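Local structure of Pab-dependent poly(a)-specific ribonuclease subunit PAN2 (Neurospora crassa, 4CZW) at residues S48-N51 with S52-V56; Q168-P172 with L173-K177; Q229-K232 with A233-N237; F392-K395 with A396-H399. The protein probably shortens the poly(A) tails of messenger RNA as the catalytic subunit of the Pan2-Pan3 deadenylation complex, releasing 5'-AMP, with its pseudo-ubiquitin-hydrolase and exonuclease domains present in this chain. One frame throughout, in Å; residues are numbered along the deposited sequence.

Interaction 1. Residues S48-N51 with S52-V56; sequences SYAN and SLLQV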
# COMPACT_ATOMS: atom_id res chain seq x y z
N SER A 48 12.28 -1.04 1.24
CA SER A 48 11.33 -2.07 1.63
C SER A 48 11.08 -2.06 3.13
O SER A 48 10.33 -2.89 3.65
CB SER A 48 11.82 -3.46 1.20
OG SER A 48 13.08 -3.75 1.77
N TYR A 49 11.70 -1.12 3.83
CA TYR A 49 11.46 -0.92 5.26
C TYR A 49 10.01 -0.49 5.48
O TYR A 49 9.47 -0.63 6.58
CB TYR A 49 12.41 0.12 5.84
CG TYR A 49 12.13 1.54 5.38
CD1 TYR A 49 12.73 2.05 4.23
CD2 TYR A 49 11.28 2.37 6.10
CE1 TYR A 49 12.47 3.35 3.81
CE2 TYR A 49 11.02 3.66 5.68
CZ TYR A 49 11.62 4.15 4.54
OH TYR A 49 11.36 5.43 4.13
N ALA A 50 9.40 0.03 4.42
CA ALA A 50 8.04 0.56 4.47
C ALA A 50 6.99 -0.53 4.67
O ALA A 50 5.85 -0.23 5.02
CB ALA A 50 7.75 1.33 3.19
N ASN A 51 7.38 -1.78 4.43
CA ASN A 51 6.45 -2.91 4.48
C ASN A 51 5.64 -2.98 5.77
O ASN A 51 4.41 -3.13 5.72
CB ASN A 51 7.21 -4.22 4.28
CG ASN A 51 7.69 -4.41 2.86
OD1 ASN A 51 7.17 -3.80 1.92
ND2 ASN A 51 8.68 -5.27 2.68
N SER A 52 6.32 -2.88 6.90
CA SER A 52 5.66 -2.95 8.20
C SER A 52 4.64 -1.83 8.37
O SER A 52 3.55 -2.05 8.90
CB SER A 52 6.69 -2.90 9.33
OG SER A 52 7.66 -3.91 9.18
N LEU A 53 5.00 -0.64 7.91
CA LEU A 53 4.12 0.52 8.01
C LEU A 53 2.91 0.36 7.09
O LEU A 53 1.79 0.69 7.47
CB LEU A 53 4.88 1.80 7.66
CG LEU A 53 4.04 3.08 7.62
CD1 LEU A 53 3.39 3.34 8.97
CD2 LEU A 53 4.89 4.27 7.20
N LEU A 54 3.15 -0.14 5.89
CA LEU A 54 2.08 -0.35 4.91
C LEU A 54 1.06 -1.36 5.43
O LEU A 54 -0.14 -1.20 5.21
CB LEU A 54 2.66 -0.83 3.58
CG LEU A 54 3.53 0.17 2.81
CD1 LEU A 54 4.12 -0.46 1.57
CD2 LEU A 54 2.73 1.42 2.46
N GLN A 55 1.54 -2.39 6.12
CA GLN A 55 0.66 -3.40 6.70
C GLN A 55 -0.23 -2.81 7.78
O GLN A 55 -1.44 -3.00 7.77
CB GLN A 55 1.48 -4.56 7.28
CG GLN A 55 2.24 -5.38 6.25
CD GLN A 55 1.35 -6.36 5.49
OE1 GLN A 55 0.13 -6.34 5.63
NE2 GLN A 55 1.97 -7.21 4.68
N VAL A 56 0.39 -2.08 8.70
CA VAL A 56 -0.32 -1.47 9.82
C VAL A 56 -1.38 -0.49 9.33
O VAL A 56 -2.50 -0.46 9.85
CB VAL A 56 0.66 -0.74 10.77
CG1 VAL A 56 -0.10 0.01 11.84
CG2 VAL A 56 1.61 -1.74 11.41
O HOH W 1 9.07 -3.18 7.12

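Interaction 2. Residues Q168-P172 with L173-K177; sequences QPPNP and LDLVK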
# COMPACT_ATOMS: atom_id res chain seq x y z
N GLN A 168 -25.17 16.60 6.86
CA GLN A 168 -24.78 16.90 5.48
C GLN A 168 -23.40 16.33 5.20
O GLN A 168 -22.57 16.23 6.10
CB GLN A 168 -24.80 18.41 5.24
CG GLN A 168 -26.15 19.06 5.50
CD GLN A 168 -26.11 20.57 5.36
OE1 GLN A 168 -25.04 21.15 5.14
NE2 GLN A 168 -27.26 21.21 5.49
N PRO A 169 -23.14 15.94 3.94
CA PRO A 169 -21.83 15.41 3.56
C PRO A 169 -20.71 16.43 3.76
O PRO A 169 -20.80 17.55 3.25
CB PRO A 169 -21.99 15.05 2.08
CG PRO A 169 -23.14 15.89 1.62
CD PRO A 169 -24.07 15.98 2.79
N PRO A 170 -19.66 16.05 4.50
CA PRO A 170 -18.54 16.94 4.80
C PRO A 170 -17.63 17.18 3.60
O PRO A 170 -17.58 16.35 2.70
CB PRO A 170 -17.78 16.19 5.90
CG PRO A 170 -18.06 14.76 5.61
CD PRO A 170 -19.48 14.72 5.10
N ASN A 171 -16.93 18.31 3.59
CA ASN A 171 -15.97 18.61 2.54
C ASN A 171 -14.60 18.03 2.90
O ASN A 171 -14.24 17.97 4.08
CB ASN A 171 -15.87 20.12 2.30
CG ASN A 171 -15.25 20.85 3.47
OD1 ASN A 171 -14.04 21.06 3.51
ND2 ASN A 171 -16.08 21.26 4.43
N PRO A 172 -13.84 17.60 1.88
CA PRO A 172 -12.54 16.93 2.04
C PRO A 172 -11.56 17.63 2.99
O PRO A 172 -10.88 16.96 3.76
CB PRO A 172 -11.98 16.91 0.62
CG PRO A 172 -13.19 16.83 -0.24
CD PRO A 172 -14.24 17.66 0.46
N LEU A 173 -11.50 18.96 2.93
CA LEU A 173 -10.54 19.72 3.74
C LEU A 173 -10.80 19.53 5.23
O LEU A 173 -9.87 19.25 6.00
CB LEU A 173 -10.59 21.21 3.38
CG LEU A 173 -9.45 22.10 3.88
CD1 LEU A 173 -9.17 23.20 2.87
CD2 LEU A 173 -9.76 22.70 5.24
N ASP A 174 -12.05 19.68 5.64
CA ASP A 174 -12.42 19.51 7.04
C ASP A 174 -12.33 18.05 7.46
O ASP A 174 -11.99 17.75 8.61
CB ASP A 174 -13.84 20.03 7.29
CG ASP A 174 -14.02 21.47 6.85
OD1 ASP A 174 -13.01 22.21 6.79
OD2 ASP A 174 -15.17 21.86 6.55
N LEU A 175 -12.62 17.16 6.53
CA LEU A 175 -12.67 15.73 6.83
C LEU A 175 -11.29 15.14 7.07
O LEU A 175 -11.06 14.47 8.08
CB LEU A 175 -13.36 14.98 5.69
CG LEU A 175 -13.70 13.53 6.03
CD1 LEU A 175 -14.54 13.49 7.30
CD2 LEU A 175 -14.41 12.85 4.88
N VAL A 176 -10.36 15.39 6.15
CA VAL A 176 -9.01 14.85 6.25
C VAL A 176 -8.28 15.43 7.46
O VAL A 176 -7.36 14.83 8.00
CB VAL A 176 -8.19 15.12 4.96
CG1 VAL A 176 -7.86 16.60 4.82
CG2 VAL A 176 -6.92 14.28 4.94
N LYS A 177 -8.73 16.61 7.90
CA LYS A 177 -8.15 17.26 9.07
C LYS A 177 -8.60 16.56 10.35
O LYS A 177 -7.82 16.36 11.27
CB LYS A 177 -8.54 18.74 9.10
CG LYS A 177 -7.84 19.55 10.18
CD LYS A 177 -8.17 21.03 10.04
CE LYS A 177 -7.45 21.85 11.10
NZ LYS A 177 -7.86 21.45 12.47

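Interaction 3. Residues Q229-K232 with A233-N237; sequences QVLK and AGLEN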
# COMPACT_ATOMS: atom_id res chain seq x y z
N GLN A 229 -0.10 8.22 30.53
CA GLN A 229 0.65 9.38 30.98
C GLN A 229 1.68 9.81 29.94
O GLN A 229 1.91 11.00 29.73
CB GLN A 229 1.34 9.09 32.32
CG GLN A 229 0.38 8.91 33.48
CD GLN A 229 1.06 8.33 34.71
OE1 GLN A 229 2.17 7.81 34.63
NE2 GLN A 229 0.39 8.42 35.85
N VAL A 230 2.31 8.83 29.30
CA VAL A 230 3.30 9.09 28.27
C VAL A 230 2.65 9.71 27.03
O VAL A 230 3.20 10.63 26.42
CB VAL A 230 4.06 7.81 27.87
CG1 VAL A 230 4.97 8.05 26.68
CG2 VAL A 230 4.87 7.29 29.06
N LEU A 231 1.47 9.21 26.69
CA LEU A 231 0.70 9.75 25.57
C LEU A 231 0.27 11.19 25.84
O LEU A 231 0.38 12.05 24.97
CB LEU A 231 -0.53 8.88 25.29
CG LEU A 231 -1.50 9.40 24.24
CD1 LEU A 231 -0.79 9.60 22.91
CD2 LEU A 231 -2.68 8.45 24.08
N LYS A 232 -0.22 11.44 27.05
CA LYS A 232 -0.65 12.77 27.45
C LYS A 232 0.50 13.76 27.41
O LYS A 232 0.35 14.90 26.95
CB LYS A 232 -1.26 12.73 28.86
CG LYS A 232 -1.52 14.11 29.46
CD LYS A 232 -2.12 14.00 30.85
CE LYS A 232 -2.29 15.38 31.47
NZ LYS A 232 -3.13 16.27 30.63
N ALA A 233 1.66 13.33 27.89
CA ALA A 233 2.85 14.18 27.91
C ALA A 233 3.33 14.50 26.50
O ALA A 233 3.91 15.56 26.26
CB ALA A 233 3.96 13.51 28.71
N GLY A 234 3.09 13.58 25.57
CA GLY A 234 3.51 13.76 24.20
C GLY A 234 2.64 14.75 23.45
O GLY A 234 3.14 15.61 22.73
N LEU A 235 1.33 14.63 23.62
CA LEU A 235 0.37 15.50 22.95
C LEU A 235 0.51 16.95 23.41
O LEU A 235 0.51 17.87 22.59
CB LEU A 235 -1.06 15.01 23.19
CG LEU A 235 -1.46 13.71 22.48
CD1 LEU A 235 -2.71 13.12 23.10
CD2 LEU A 235 -1.68 13.97 21.00
N GLU A 236 0.61 17.15 24.72
CA GLU A 236 0.72 18.48 25.29
C GLU A 236 2.15 19.02 25.21
O GLU A 236 3.09 18.26 24.99
CB GLU A 236 0.23 18.48 26.74
CG GLU A 236 -1.23 18.11 26.90
CD GLU A 236 -1.66 18.05 28.35
OE1 GLU A 236 -0.78 17.95 29.23
OE2 GLU A 236 -2.88 18.11 28.61
N ASN A 237 2.29 20.32 25.40
CA ASN A 237 3.61 20.96 25.36
C ASN A 237 3.62 22.30 26.11
O ASN A 237 3.17 23.31 25.58
CB ASN A 237 4.05 21.17 23.91
CG ASN A 237 5.53 21.51 23.80
OD1 ASN A 237 6.18 21.87 24.78
ND2 ASN A 237 6.06 21.40 22.58

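Interaction 4. Residues F392-K395 with A396-H399; sequences FQVK and AANH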
# COMPACT_ATOMS: atom_id res chain seq x y z
N PHE A 392 -3.33 3.83 16.61
CA PHE A 392 -4.67 3.75 17.18
C PHE A 392 -5.69 4.35 16.23
O PHE A 392 -5.38 5.25 15.45
CB PHE A 392 -4.73 4.49 18.53
CG PHE A 392 -4.10 3.74 19.67
CD1 PHE A 392 -4.84 2.82 20.40
CD2 PHE A 392 -2.78 3.97 20.02
CE1 PHE A 392 -4.27 2.14 21.45
CE2 PHE A 392 -2.21 3.29 21.08
CZ PHE A 392 -2.95 2.37 21.79
N GLN A 393 -6.92 3.85 16.29
CA GLN A 393 -8.03 4.48 15.60
C GLN A 393 -9.26 4.42 16.50
O GLN A 393 -9.32 3.60 17.42
CB GLN A 393 -8.32 3.81 14.25
CG GLN A 393 -9.22 2.58 14.33
CD GLN A 393 -9.90 2.28 13.01
OE1 GLN A 393 -9.58 2.87 11.98
NE2 GLN A 393 -10.85 1.35 13.04
N VAL A 394 -10.22 5.30 16.25
CA VAL A 394 -11.44 5.34 17.05
C VAL A 394 -12.19 4.01 16.95
O VAL A 394 -12.35 3.46 15.86
CB VAL A 394 -12.36 6.51 16.63
CG1 VAL A 394 -11.75 7.83 17.06
CG2 VAL A 394 -12.60 6.49 15.14
N LYS A 395 -12.62 3.50 18.10
CA LYS A 395 -13.25 2.18 18.17
C LYS A 395 -14.55 2.13 17.39
O LYS A 395 -14.97 1.07 16.92
CB LYS A 395 -13.50 1.79 19.63
CG LYS A 395 -13.99 0.37 19.83
CD LYS A 395 -14.15 0.04 21.30
CE LYS A 395 -14.61 -1.40 21.50
NZ LYS A 395 -14.73 -1.76 22.94
N ALA A 396 -15.19 3.28 17.23
CA ALA A 396 -16.44 3.37 16.48
C ALA A 396 -16.21 3.09 14.99
O ALA A 396 -17.15 2.78 14.26
CB ALA A 396 -17.07 4.74 16.66
N ALA A 397 -14.96 3.20 14.55
CA ALA A 397 -14.62 2.98 13.15
C ALA A 397 -14.24 1.53 12.88
O ALA A 397 -14.00 1.16 11.73
CB ALA A 397 -13.49 3.91 12.74
N ASN A 398 -14.18 0.72 13.93
CA ASN A 398 -13.86 -0.70 13.77
C ASN A 398 -14.94 -1.43 12.98
O ASN A 398 -16.12 -1.10 13.09
CB ASN A 398 -13.67 -1.36 15.13
CG ASN A 398 -12.41 -0.90 15.83
OD1 ASN A 398 -11.50 -0.36 15.21
ND2 ASN A 398 -12.34 -1.13 17.14
N HIS A 399 -14.52 -2.41 12.19
CA HIS A 399 -15.42 -3.25 11.40
C HIS A 399 -16.27 -2.44 10.43
O HIS A 399 -17.35 -2.88 10.02
CB HIS A 399 -16.32 -4.08 12.33
CG HIS A 399 -15.64 -4.56 13.57
ND1 HIS A 399 -14.69 -5.56 13.55
CD2 HIS A 399 -15.76 -4.17 14.86
CE1 HIS A 399 -14.26 -5.77 14.79
NE2 HIS A 399 -14.89 -4.94 15.60

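Interaction 1. Residues S48-N51 with S52-V56
Ala50 O takes the N-H of Leu54 at 2.8 Å, and one residue on, Asn51 O receives Gln55 N at 3.0 Å, with N-H...O angles of 161° and 153°. These two bonds carry the chain from a turn into helix 51-58. Two residues before Leu54, the amide of Ser52 does not bond back into the chain in this way: it gives its hydrogen to a water at 2.8 Å from Ser52 N, and the same water donates to Tyr49 O at 2.6 Å, so one molecule serves an acceptor and a donor that the opening turn leaves over. Asn51 N, for its part, bonds back to Ser48 O. By its sequence pattern this stretch probably corresponds to the Cys box of ubiquitin-specific proteases, with Ser48 where active enzymes carry their nucleophilic cysteine, consistent with a domain predicted to be inactive. Asn51 puts its amide beside its own backbone N (chi1 -72°), and ND2 donates to Asp366 OD1 and to Glu42 O. Tyr49 OH has its partner in Val120 O. The apolar contact within the turn is slight: Leu54 CD1 comes within 4.4 Å of Ala50 CB, and helix 103-109 adds to it, with Leu106 touching Ala50 and Met105 touching Leu54.

Interaction 2. Residues Q168-P172 with L173-K177
The side-chain amide of Asn171 and the carboxylate of Asp174 stand almost perpendicular, their planes 79° apart, where Asn171 serves as N-cap of helix 172-180. The backbone N-H of Asp174 reaches the amide from its face: Asp174 N lies 3.2 Å from Asn171 OD1 and 50° out of the plane of that carbonyl. At the far end of the amide, ND2 is turned to the carboxylate oxygen OD2 of Asp174; the modelled separation is too short to trust in detail, though the pairing of an amide hydrogen with a carboxylate is reasonable. Asn171 CG sits between the backbone N and the carbonyl carbon (chi1 68°), which swings OD1 forward over the first turn while the main-chain O of the same residue accepts from Leu175 N at 3.0 Å. The asparagine thus grips two successive amides of the helix start. At the N-terminal end of the helix the Asp174 carboxylate is likely to be favoured in its charged form. Pro172 opens the helix, where its missing N-H costs no bond, and packs on Tyr149 of helix 130-149. The pyrrolidine ring of Pro170 meets the fork of Leu175, CG lying 4.1 Å from CD1. One residue further, Val176 N donates to Pro172 O at 2.9 Å in a nearly straight bond.

Interaction 3. Residues Q229-K232 with A233-N237
Lys232 reaches forward one turn to Glu236 and closes a salt bridge across the end of helix 227-235. CB lies against Ala233 N, and from there the chain runs out extended: CG, anti to the backbone N, already has Glu236 OE1 at 3.9 Å, and CE passes 3.7 Å from Glu236 OE1. A bend at the last torsion (chi4 57°) then turns the ammonium back to the glutamate, so that NZ stands 2.7 Å from Glu236 OE2, meeting it from above the carboxylate plane, 39° out of it. NZ also donates to Val301 O and makes a cation-pi contact with Tyr302, while Glu236 OE2 accepts from Val301 N; the ion pair is thereby clamped on the backbone of strand 300-305. Glu236 is the residue at which the chain leaves helical geometry, yet its amide still bonds to the helix, Glu236 N to Lys232 O at 3.2 Å, which places the carboxylate near Lys232. With an alanine here, the ammonium of Lys232 would probably lose its counter-charge and Val301 N its acceptor. Another face of the helix is apolar: Leu231 CD1 touches Leu235 CD1 at 4.0 Å, the two side chains crossing at a slant. They lie over the hairpin of strands 291-297 and 300-305, Leu231 on Ile292, Ile294 and Cys303, and Leu235 on Val301, while Leu235 and Glu236 also lean on Ile260 of strand 250-262, so the helix end joins the large mixed sheet of the ubiquitin-specific-protease-like domain to the four-stranded antiparallel one.

Interaction 4. Residues F392-K395 with A396-H399
Past Val394 the backbone folds into a short 3-10 turn, in which Ala397 N bonds to Val394 O at 2.9 Å and Asn398 N to Lys395 O at 3.1 Å. The turn ends strand 385-394, a member of the large mixed sheet of the ubiquitin-specific-protease-like domain, where it runs antiparallel to strands 266-270 and 321-334. Across the turn Gln393 and Asn398 join amide to amide: NE2 of Gln393 donates to OD1 of Asn398 at 2.8 Å in a nearly straight bond (165°), and the acceptor lies in the glutamine's amide plane. The two amide planes are only 19° apart, so the pair is almost flat. Gln393 gets there with CG placed between the backbone N and carbonyl carbon (chi1 85°) and the rest of its chain extended over the turn, NE2 passing 3.7 Å from Ala397 CB. The other ends of the two amides have partners elsewhere in the chain: Gln393 OE1 makes a weak bond with Leu62 N on helix 61-71, and Asn398 ND2 donates to Ser324 OG on strand 321-334. With a leucine in its place, the buried Asn398 OD1 would probably be left without this donor and Leu62 N without its weak acceptor, and the asparagine amide would be less firmly fixed in rotation. On the exposed flank, Lys395 runs straight out to a salt bridge with Glu291, its CG passing 3.5 Å from Asn398 ND2. Apolar packing closes the inside, where Leu62 touches both Val394 and Ala397, and Val394 CG2 lies 3.6 Å from Ala397 CB.

How the interactions relate
All four contacts are local, and none touches another; the closest two, interactions 3 and 4, have nearest atoms about 6 Å apart. Interaction 1 is the deepest, its centre about 8 Å from the centre of the chain, and fully buried; there a water satisfies backbone groups of the helix start, and residues elsewhere in the chain hold the polar side chains. Interaction 2 also starts a helix, but in a partly buried place with exposed capping residues; both pack on helix 130-149. Interaction 3, partly buried, ends a helix with an ion pair and packs it on the large mixed sheet, whereas interaction 4, mostly buried, ends one of that sheet's strands with neutral amides.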